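Side-chain contacts in colicin-D (Escherichia coli, PDB 5ZNM), which kills Escherichia coli and close relatives by stopping protein synthesis as a tRNA-cleaving toxin, here represented by its central and C-terminal tRNase domains: residues A[263-268]-A[274-279]; A[288-293]-A[322-327]; A[294-299]-A[310-315]. One frame throughout, in Å; residues are numbered along the deposited sequence.

Contact 1 (A[263-268]-A[274-279]); sequences IYWRPD and VEAVYV
R266 and E275 meet across two neighbouring strands in a salt bridge whose main link is a short hydrogen bond, R266 NE to E275 OE2 at 2.6 Å. The bond is nearly straight, with 164° at the hydrogen, and E275 OE2 lies in the guanidinium plane, offering its anti lone pair; R266 NH2 adds a weak bond to the same oxygen. Both bonds end on OE2, and the two flat groups are turned 46° against each other, so this is not a two-pronged pairing. The R266 chain runs extended from CG to NE, which carries the guanidinium over V277, and V277 CG2 supports one of its faces, 3.3 Å from R266 NE. Beyond V277, Y264 lies alongside, its CE1 3.4 Å from V277 CB, while V279 CG2 comes to the edge of the ring. Y264, R266, E275 and V277 share one face of a β-hairpin, the last two strands of a five-stranded antiparallel sheet, with 262-267 outermost within the chain. Its hydrogen-bonded pairs are Y264 with V277 and R266 with E275; in the first, V277 N reaches Y264 O at 2.8 Å. On the other face W265, with CG beside its backbone N (chi1 -65°), lays its six-membered ring over A276, whose CB stands 3.8 Å from the ring centroid in a CH-pi contact. V274 CG2 packs against W265 CE3 at 3.6 Å, and I263 CG2 touches A276 CB. Farther out, S55 N also bonds E275 OE2 and S56 O receives R266 NH2, so backbone groups fix both ends of the ion pair. A22 of helix 3-22 packs on W265 and V274, and at the start of the turn D268 OD2 bonds H226 ND1 of the second subunit.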
loop_
_atom_site.group_PDB
_atom_site.type_symbol
_atom_site.label_atom_id
_atom_site.label_comp_id
_atom_site.label_asym_id
_atom_site.label_seq_id
_atom_site.Cartn_x
_atom_site.Cartn_y
_atom_site.Cartn_z
ATOM N N ILE A 263 13.393 15.916 -8.170
ATOM C CA ILE A 263 12.003 16.034 -7.750
ATOM C C ILE A 263 11.160 16.316 -8.988
ATOM O O ILE A 263 11.597 17.041 -9.894
ATOM C CB ILE A 263 11.851 17.139 -6.681
ATOM C CG1 ILE A 263 12.521 16.671 -5.381
ATOM C CG2 ILE A 263 10.382 17.485 -6.437
ATOM C CD1 ILE A 263 12.717 17.754 -4.356
ATOM N N TYR A 264 9.987 15.688 -9.068
ATOM C CA TYR A 264 8.995 16.069 -10.069
ATOM C C TYR A 264 7.624 16.111 -9.397
ATOM O O TYR A 264 7.442 15.634 -8.269
ATOM C CB TYR A 264 9.004 15.123 -11.279
ATOM C CG TYR A 264 8.196 13.862 -11.113
ATOM C CD1 TYR A 264 8.558 12.886 -10.181
ATOM C CD2 TYR A 264 7.063 13.645 -11.874
ATOM C CE1 TYR A 264 7.810 11.728 -10.025
ATOM C CE2 TYR A 264 6.305 12.498 -11.719
ATOM C CZ TYR A 264 6.679 11.542 -10.803
ATOM O OH TYR A 264 5.904 10.405 -10.663
ATOM N N TRP A 265 6.653 16.701 -10.097
ATOM C CA TRP A 265 5.291 16.839 -9.585
ATOM C C TRP A 265 4.341 15.898 -10.319
ATOM O O TRP A 265 4.469 15.719 -11.532
ATOM C CB TRP A 265 4.789 18.272 -9.759
ATOM C CG TRP A 265 5.531 19.271 -8.970
ATOM C CD1 TRP A 265 6.640 19.968 -9.363
ATOM C CD2 TRP A 265 5.228 19.704 -7.644
ATOM N NE1 TRP A 265 7.043 20.808 -8.361
ATOM C CE2 TRP A 265 6.193 20.670 -7.294
ATOM C CE3 TRP A 265 4.227 19.372 -6.717
ATOM C CZ2 TRP A 265 6.197 21.307 -6.059
ATOM C CZ3 TRP A 265 4.227 20.009 -5.487
ATOM C CH2 TRP A 265 5.212 20.968 -5.168
ATOM N N ARG A 266 3.394 15.309 -9.594
ATOM C CA ARG A 266 2.294 14.535 -10.152
ATOM C C ARG A 266 0.994 15.004 -9.524
ATOM O O ARG A 266 1.005 15.649 -8.467
ATOM C CB ARG A 266 2.444 13.017 -9.924
ATOM C CG ARG A 266 2.478 12.585 -8.454
ATOM C CD ARG A 266 2.745 11.054 -8.315
ATOM N NE ARG A 266 3.026 10.688 -6.932
ATOM C CZ ARG A 266 3.805 9.672 -6.563
ATOM N NH1 ARG A 266 4.382 8.903 -7.477
ATOM N NH2 ARG A 266 4.023 9.439 -5.274
ATOM N N PRO A 267 -0.146 14.714 -10.152
ATOM C CA PRO A 267 -1.423 15.078 -9.528
ATOM C C PRO A 267 -1.578 14.395 -8.177
ATOM O O PRO A 267 -1.041 13.307 -7.933
ATOM C CB PRO A 267 -2.473 14.591 -10.535
ATOM C CG PRO A 267 -1.766 14.568 -11.864
ATOM C CD PRO A 267 -0.336 14.142 -11.499
ATOM N N ASP A 268 -2.302 15.063 -7.279
ATOM C CA ASP A 268 -2.585 14.454 -5.990
ATOM C C ASP A 268 -3.695 13.410 -6.126
ATOM O O ASP A 268 -4.208 13.135 -7.218
ATOM C CB ASP A 268 -2.913 15.522 -4.944
ATOM C CG ASP A 268 -4.158 16.350 -5.285
ATOM O OD1 ASP A 268 -4.901 16.004 -6.222
ATOM O OD2 ASP A 268 -4.379 17.364 -4.595
ATOM N N VAL A 274 -1.607 18.956 -6.618
ATOM C CA VAL A 274 -0.322 18.376 -7.003
ATOM C C VAL A 274 0.459 17.938 -5.771
ATOM O O VAL A 274 0.235 18.416 -4.655
ATOM C CB VAL A 274 0.549 19.351 -7.847
ATOM C CG1 VAL A 274 -0.155 19.723 -9.147
ATOM C CG2 VAL A 274 0.884 20.598 -7.060
ATOM N N GLU A 275 1.401 17.015 -5.992
ATOM C CA GLU A 275 2.284 16.555 -4.929
ATOM C C GLU A 275 3.677 16.335 -5.487
ATOM O O GLU A 275 3.837 15.847 -6.610
ATOM C CB GLU A 275 1.782 15.254 -4.271
ATOM C CG GLU A 275 1.539 14.120 -5.221
ATOM C CD GLU A 275 1.189 12.817 -4.500
ATOM O OE1 GLU A 275 0.441 12.850 -3.490
ATOM O OE2 GLU A 275 1.658 11.762 -4.956
ATOM N N ALA A 276 4.680 16.715 -4.702
ATOM C CA ALA A 276 6.071 16.579 -5.113
ATOM C C ALA A 276 6.581 15.181 -4.770
ATOM O O ALA A 276 6.289 14.645 -3.696
ATOM C CB ALA A 276 6.941 17.635 -4.429
ATOM N N VAL A 277 7.339 14.601 -5.694
ATOM C CA VAL A 277 7.890 13.257 -5.567
ATOM C C VAL A 277 9.408 13.360 -5.662
ATOM O O VAL A 277 9.935 13.946 -6.614
ATOM C CB VAL A 277 7.345 12.331 -6.671
ATOM C CG1 VAL A 277 7.824 10.897 -6.487
ATOM C CG2 VAL A 277 5.828 12.389 -6.731
ATOM N N TYR A 278 10.106 12.776 -4.694
ATOM C CA TYR A 278 11.564 12.731 -4.691
ATOM C C TYR A 278 11.991 11.387 -5.263
ATOM O O TYR A 278 11.469 10.347 -4.857
ATOM C CB TYR A 278 12.104 12.942 -3.274
ATOM C CG TYR A 278 13.609 12.799 -3.135
ATOM C CD1 TYR A 278 14.483 13.570 -3.896
ATOM C CD2 TYR A 278 14.154 11.904 -2.222
ATOM C CE1 TYR A 278 15.854 13.447 -3.759
ATOM C CE2 TYR A 278 15.543 11.765 -2.082
ATOM C CZ TYR A 278 16.378 12.541 -2.854
ATOM O OH TYR A 278 17.737 12.416 -2.717
ATOM N N VAL A 279 12.911 11.412 -6.227
ATOM C CA VAL A 279 13.275 10.231 -6.993
ATOM C C VAL A 279 14.789 10.045 -6.915
ATOM O O VAL A 279 15.549 11.013 -7.049
ATOM C CB VAL A 279 12.801 10.357 -8.455
ATOM C CG1 VAL A 279 13.149 9.101 -9.234
ATOM C CG2 VAL A 279 11.282 10.623 -8.500
#

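Contact 2 (A[288-293]-A[322-327]); sequences GRFSRK and DAIEEH
F290 and I324 mark the closest backbone approach, their CA atoms 9.8 Å apart, so the loop leading into helix 292-297 meets helix 314-329 through side chains alone. The phenyl ring of F290 does most of the reaching. With CG set beside the backbone N (chi1 -62°), it points toward the helix and presents its edge: I324 CG2 lies near the ring plane, 3.7 Å from F290 CZ. Along the same rim stands the carboxylate of E325, its plane turned 84° from the ring, with E325 CG 3.9 Å from F290 CE2. A bend at chi2 (-72°) folds the E325 chain back to this place. R289 covers one face of the F290 ring with its aliphatic part, CG standing 3.8 Å above the plane. It then runs on to bring its guanidinium to the E325 carboxylate from the opposite direction, edge-on. They form a salt bridge, although the modelled separation is implausibly short and the exact atom positions are doubtful. L295 of the following helix packs on both F290 and I324, and V357 of strand 355-359 adds to the cover of I324, joining the helix to the sheet of the tRNase domain. The chemistry is thus split in two: a buried aromatic-aliphatic pair, F290 with I324, and beside it a partly exposed pair of opposite charges, R289 and E325, which would probably attract each other although their detailed geometry is unsure.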
loop_
_atom_site.group_PDB
_atom_site.type_symbol
_atom_site.label_atom_id
_atom_site.label_comp_id
_atom_site.label_asym_id
_atom_site.label_seq_id
_atom_site.Cartn_x
_atom_site.Cartn_y
_atom_site.Cartn_z
ATOM N N GLY A 288 24.353 -3.920 -10.745
ATOM C CA GLY A 288 24.148 -5.350 -10.760
ATOM C C GLY A 288 25.405 -6.054 -11.228
ATOM O O GLY A 288 26.053 -6.749 -10.438
ATOM N N ARG A 289 25.790 -5.868 -12.496
ATOM C CA ARG A 289 27.040 -6.473 -12.941
ATOM C C ARG A 289 28.219 -5.899 -12.173
ATOM O O ARG A 289 29.119 -6.636 -11.759
ATOM C CB ARG A 289 27.250 -6.275 -14.440
ATOM C CG ARG A 289 28.637 -6.832 -14.841
ATOM C CD ARG A 289 28.984 -6.609 -16.298
ATOM N NE ARG A 289 27.979 -7.180 -17.181
ATOM C CZ ARG A 289 27.973 -7.027 -18.497
ATOM N NH1 ARG A 289 28.923 -6.325 -19.098
ATOM N NH2 ARG A 289 27.012 -7.579 -19.224
ATOM N N PHE A 290 28.200 -4.595 -11.924
ATOM C CA PHE A 290 29.255 -3.913 -11.201
ATOM C C PHE A 290 28.723 -3.300 -9.917
ATOM O O PHE A 290 27.532 -3.028 -9.773
ATOM C CB PHE A 290 29.878 -2.804 -12.055
ATOM C CG PHE A 290 30.517 -3.310 -13.310
ATOM C CD1 PHE A 290 31.739 -3.973 -13.263
ATOM C CD2 PHE A 290 29.895 -3.136 -14.531
ATOM C CE1 PHE A 290 32.333 -4.453 -14.419
ATOM C CE2 PHE A 290 30.479 -3.606 -15.692
ATOM C CZ PHE A 290 31.704 -4.267 -15.639
ATOM N N SER A 291 29.639 -3.088 -8.985
ATOM C CA SER A 291 29.401 -2.222 -7.846
ATOM C C SER A 291 30.663 -1.419 -7.633
ATOM O O SER A 291 31.765 -1.882 -7.931
ATOM C CB SER A 291 29.060 -3.004 -6.567
ATOM O OG SER A 291 30.187 -3.745 -6.115
ATOM N N ARG A 292 30.497 -0.209 -7.119
ATOM C CA ARG A 292 31.669 0.580 -6.776
ATOM C C ARG A 292 32.541 -0.165 -5.773
ATOM O O ARG A 292 33.776 -0.095 -5.834
ATOM C CB ARG A 292 31.235 1.926 -6.210
ATOM C CG ARG A 292 32.363 2.909 -6.152
ATOM C CD ARG A 292 31.970 4.250 -5.576
ATOM N NE ARG A 292 33.136 4.953 -5.072
ATOM C CZ ARG A 292 33.492 6.177 -5.407
ATOM N NH1 ARG A 292 32.760 6.889 -6.248
ATOM N NH2 ARG A 292 34.596 6.707 -4.891
ATOM N N LYS A 293 31.906 -0.883 -4.843
ATOM C CA LYS A 293 32.648 -1.638 -3.837
ATOM C C LYS A 293 33.561 -2.677 -4.487
ATOM O O LYS A 293 34.747 -2.771 -4.154
ATOM C CB LYS A 293 31.654 -2.288 -2.864
ATOM C CG LYS A 293 32.292 -3.200 -1.837
ATOM C CD LYS A 293 32.361 -2.546 -0.470
ATOM C CE LYS A 293 32.969 -3.489 0.568
ATOM N NZ LYS A 293 34.407 -3.801 0.278
ATOM N N ASP A 322 34.754 0.756 -17.378
ATOM C CA ASP A 322 34.686 0.846 -18.834
ATOM C C ASP A 322 35.668 -0.126 -19.492
ATOM O O ASP A 322 35.332 -0.768 -20.498
ATOM C CB ASP A 322 34.950 2.296 -19.285
ATOM C CG ASP A 322 33.785 3.260 -18.941
ATOM O OD1 ASP A 322 32.674 2.793 -18.599
ATOM O OD2 ASP A 322 33.977 4.491 -18.997
ATOM N N ALA A 323 36.867 -0.287 -18.921
ATOM C CA ALA A 323 37.825 -1.232 -19.500
ATOM C C ALA A 323 37.293 -2.657 -19.454
ATOM O O ALA A 323 37.445 -3.415 -20.417
ATOM C CB ALA A 323 39.173 -1.143 -18.782
ATOM N N ILE A 324 36.652 -3.040 -18.350
ATOM C CA ILE A 324 36.048 -4.362 -18.283
ATOM C C ILE A 324 34.949 -4.500 -19.332
ATOM O O ILE A 324 34.841 -5.534 -20.000
ATOM C CB ILE A 324 35.543 -4.634 -16.854
ATOM C CG1 ILE A 324 36.736 -4.629 -15.891
ATOM C CG2 ILE A 324 34.743 -5.951 -16.777
ATOM C CD1 ILE A 324 36.381 -4.283 -14.469
ATOM N N GLU A 325 34.127 -3.455 -19.509
ATOM C CA GLU A 325 33.087 -3.515 -20.537
ATOM C C GLU A 325 33.682 -3.615 -21.941
ATOM O O GLU A 325 33.146 -4.340 -22.787
ATOM C CB GLU A 325 32.156 -2.303 -20.435
ATOM C CG GLU A 325 31.148 -2.433 -19.304
ATOM C CD GLU A 325 30.064 -3.461 -19.608
ATOM O OE1 GLU A 325 29.383 -3.339 -20.648
ATOM O OE2 GLU A 325 29.906 -4.409 -18.816
ATOM N N GLU A 326 34.773 -2.882 -22.216
ATOM C CA GLU A 326 35.413 -2.977 -23.534
ATOM C C GLU A 326 35.937 -4.389 -23.798
ATOM O O GLU A 326 35.839 -4.901 -24.927
ATOM C CB GLU A 326 36.558 -1.957 -23.651
ATOM C CG GLU A 326 36.080 -0.484 -23.739
ATOM C CD GLU A 326 37.222 0.544 -23.721
ATOM O OE1 GLU A 326 38.404 0.150 -23.865
ATOM O OE2 GLU A 326 36.933 1.753 -23.546
ATOM N N HIS A 327 36.517 -5.022 -22.773
ATOM C CA HIS A 327 36.957 -6.410 -22.883
ATOM C C HIS A 327 35.780 -7.333 -23.186
ATOM O O HIS A 327 35.845 -8.169 -24.096
ATOM C CB HIS A 327 37.651 -6.832 -21.575
ATOM C CG HIS A 327 37.908 -8.303 -21.458
ATOM N ND1 HIS A 327 39.066 -8.895 -21.920
ATOM C CD2 HIS A 327 37.176 -9.296 -20.896
ATOM C CE1 HIS A 327 39.029 -10.189 -21.658
ATOM N NE2 HIS A 327 37.895 -10.460 -21.040
#

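Contact 3 (A[294-299]-A[310-315]). With SO4 (sulfate ion), chain E.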
loop_
_atom_site.group_PDB
_atom_site.type_symbol
_atom_site.label_atom_id
_atom_site.label_comp_id
_atom_site.label_asym_id
_atom_site.label_seq_id
_atom_site.Cartn_x
_atom_site.Cartn_y
_atom_site.Cartn_z
ATOM N N GLN A 294 33.039 -3.447 -5.449
ATOM C CA GLN A 294 33.864 -4.476 -6.075
ATOM C C GLN A 294 34.933 -3.870 -6.988
ATOM O O GLN A 294 36.074 -4.346 -7.012
ATOM C CB GLN A 294 32.990 -5.469 -6.853
ATOM C CG GLN A 294 33.720 -6.780 -7.261
ATOM C CD GLN A 294 34.010 -7.686 -6.068
ATOM O OE1 GLN A 294 33.512 -7.449 -4.975
ATOM N NE2 GLN A 294 34.817 -8.734 -6.279
ATOM N N LEU A 295 34.587 -2.836 -7.757
ATOM C CA LEU A 295 35.589 -2.155 -8.576
ATOM C C LEU A 295 36.745 -1.651 -7.723
ATOM O O LEU A 295 37.919 -1.765 -8.107
ATOM C CB LEU A 295 34.935 -0.992 -9.337
ATOM C CG LEU A 295 33.975 -1.382 -10.472
ATOM C CD1 LEU A 295 33.048 -0.200 -10.831
ATOM C CD2 LEU A 295 34.752 -1.815 -11.725
ATOM N N ASP A 296 36.432 -1.095 -6.555
ATOM C CA ASP A 296 37.470 -0.609 -5.651
ATOM C C ASP A 296 38.330 -1.765 -5.143
ATOM O O ASP A 296 39.565 -1.697 -5.170
ATOM C CB ASP A 296 36.794 0.140 -4.502
ATOM C CG ASP A 296 37.767 0.705 -3.513
ATOM O OD1 ASP A 296 38.311 -0.068 -2.713
ATOM O OD2 ASP A 296 37.964 1.934 -3.521
ATOM N N LYS A 297 37.684 -2.851 -4.712
ATOM C CA LYS A 297 38.406 -4.038 -4.233
ATOM C C LYS A 297 39.381 -4.583 -5.266
ATOM O O LYS A 297 40.443 -5.104 -4.911
ATOM C CB LYS A 297 37.418 -5.149 -3.867
ATOM C CG LYS A 297 37.103 -5.282 -2.399
ATOM C CD LYS A 297 36.681 -6.710 -2.073
ATOM C CE LYS A 297 35.315 -7.018 -2.633
ATOM N NZ LYS A 297 34.735 -8.300 -2.124
ATOM N N LYS A 298 39.009 -4.558 -6.546
ATOM C CA LYS A 298 39.806 -5.220 -7.571
ATOM C C LYS A 298 40.605 -4.243 -8.430
ATOM O O LYS A 298 41.185 -4.648 -9.449
ATOM C CB LYS A 298 38.900 -6.087 -8.447
ATOM C CG LYS A 298 38.085 -7.137 -7.660
ATOM C CD LYS A 298 39.010 -8.084 -6.875
ATOM C CE LYS A 298 38.247 -9.187 -6.140
ATOM N NZ LYS A 298 39.193 -10.125 -5.408
ATOM N N TYR A 299 40.653 -2.969 -8.042
ATOM C CA TYR A 299 41.366 -1.971 -8.830
ATOM C C TYR A 299 42.857 -2.271 -8.916
ATOM O O TYR A 299 43.530 -1.772 -9.827
ATOM C CB TYR A 299 41.132 -0.579 -8.239
ATOM C CG TYR A 299 41.691 0.520 -9.106
ATOM C CD1 TYR A 299 41.003 0.944 -10.230
ATOM C CD2 TYR A 299 42.916 1.115 -8.817
ATOM C CE1 TYR A 299 41.508 1.935 -11.043
ATOM C CE2 TYR A 299 43.441 2.112 -9.632
ATOM C CZ TYR A 299 42.722 2.514 -10.744
ATOM O OH TYR A 299 43.202 3.502 -11.564
ATOM N N THR A 310 47.097 5.391 -10.320
ATOM C CA THR A 310 47.150 4.674 -9.055
ATOM C C THR A 310 46.122 5.172 -8.041
ATOM O O THR A 310 45.738 4.409 -7.154
ATOM C CB THR A 310 48.565 4.743 -8.458
ATOM O OG1 THR A 310 48.974 6.103 -8.328
ATOM C CG2 THR A 310 49.568 4.023 -9.373
ATOM N N LYS A 311 45.642 6.404 -8.162
ATOM C CA LYS A 311 44.601 6.883 -7.260
ATOM C C LYS A 311 43.274 6.193 -7.557
ATOM O O LYS A 311 42.941 5.922 -8.713
ATOM C CB LYS A 311 44.439 8.394 -7.390
ATOM C CG LYS A 311 45.642 9.164 -6.910
ATOM C CD LYS A 311 45.362 10.651 -6.832
ATOM C CE LYS A 311 45.371 11.291 -8.197
ATOM N NZ LYS A 311 45.778 12.714 -8.070
ATOM N N LYS A 312 42.525 5.883 -6.506
ATOM C CA LYS A 312 41.183 5.335 -6.654
ATOM C C LYS A 312 40.179 6.441 -6.382
ATOM O O LYS A 312 40.070 6.918 -5.252
ATOM C CB LYS A 312 40.953 4.163 -5.709
ATOM C CG LYS A 312 41.826 2.994 -6.032
ATOM C CD LYS A 312 41.244 1.721 -5.476
ATOM C CE LYS A 312 41.372 1.664 -3.987
ATOM N NZ LYS A 312 41.313 0.241 -3.563
ATOM N N ASN A 313 39.443 6.841 -7.413
ATOM C CA ASN A 313 38.390 7.837 -7.263
ATOM C C ASN A 313 37.336 7.530 -8.311
ATOM O O ASN A 313 37.454 6.552 -9.054
ATOM C CB ASN A 313 38.942 9.264 -7.382
ATOM C CG ASN A 313 39.735 9.472 -8.660
ATOM O OD1 ASN A 313 39.339 9.007 -9.731
ATOM N ND2 ASN A 313 40.867 10.156 -8.553
ATOM N N ARG A 314 36.299 8.377 -8.383
ATOM C CA ARG A 314 35.203 8.077 -9.299
ATOM C C ARG A 314 35.719 7.922 -10.717
ATOM O O ARG A 314 35.322 7.004 -11.445
ATOM C CB ARG A 314 34.131 9.170 -9.261
ATOM C CG ARG A 314 33.053 8.968 -10.336
ATOM C CD ARG A 314 31.714 9.632 -9.968
ATOM N NE ARG A 314 31.163 9.131 -8.713
ATOM C CZ ARG A 314 30.398 8.043 -8.593
ATOM N NH1 ARG A 314 30.085 7.297 -9.651
ATOM N NH2 ARG A 314 29.961 7.678 -7.399
ATOM N N GLU A 315 36.599 8.829 -11.116
ATOM C CA GLU A 315 37.167 8.837 -12.454
ATOM C C GLU A 315 37.923 7.541 -12.762
ATOM O O GLU A 315 37.723 6.927 -13.816
ATOM C CB GLU A 315 38.075 10.059 -12.545
ATOM C CG GLU A 315 38.754 10.297 -13.812
ATOM C CD GLU A 315 39.529 11.611 -13.770
ATOM O OE1 GLU A 315 38.884 12.669 -13.881
ATOM O OE2 GLU A 315 40.766 11.577 -13.598
HETATM S S SO4 E . 36.085 -11.213 -3.155
HETATM O O1 SO4 E . 35.303 -10.468 -4.134
HETATM O O2 SO4 E . 35.396 -12.482 -2.918
HETATM O O3 SO4 E . 37.440 -11.443 -3.663
HETATM O O4 SO4 E . 36.174 -10.475 -1.897
#
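Y299 and K312 lie alongside one another, running in opposing senses, the lysine's methylenes following the tyrosine from ring to CB. K312 CG comes 3.5 Å from Y299 CD2, meeting the ring obliquely, and K312 CD continues to 3.6 Å from Y299 CB. The lysine chain kinks at chi3 (-72°), which brings the ammonium to D296, whose side chain crosses that of the lysine at about a right angle. There K312 NZ bonds D296 O at 3.1 Å, approaching from above the carbonyl plane, and makes a weak bond to D296 OD1, part of a salt bridge. One exposed lysine thus meets both the backbone carbonyl and, weakly, the carboxylate of D296. Q294, K297 and K298 gather round a sulfate, probably from the crystallisation liquor: K297 NZ reaches its O4 at 2.6 Å, and Q294 NE2 bonds its O1 at 2.8 Å in a nearly straight line (176°). Q294 NE2 also bonds L366 O of strand 365-370. At the far end of the tyrosine, the hydroxyl of Y299 bonds D309 O, while its side chain packs on T316 and L317 of helix 314-329, tying the end of helix 292-297 to the start of the next.

How the contacts relate
Contact 1 lies on the other side of the chain's centre from contacts 2 and 3, its centre about 33 Å and 36 Å from theirs, and touches neither. It belongs to a hairpin within the S-type pyocin range, and strand 274-281 is followed along the chain, after a loop, by helix 292-297, which contacts 2 and 3 share with helix 314-329. The centres of those two are about 11 Å apart, and contact 3 is nested inside the loop that contact 2 closes. The two touch, so they adjoin on the same helix pair. The series thus passes from the central domain to the tRNase end of the toxin.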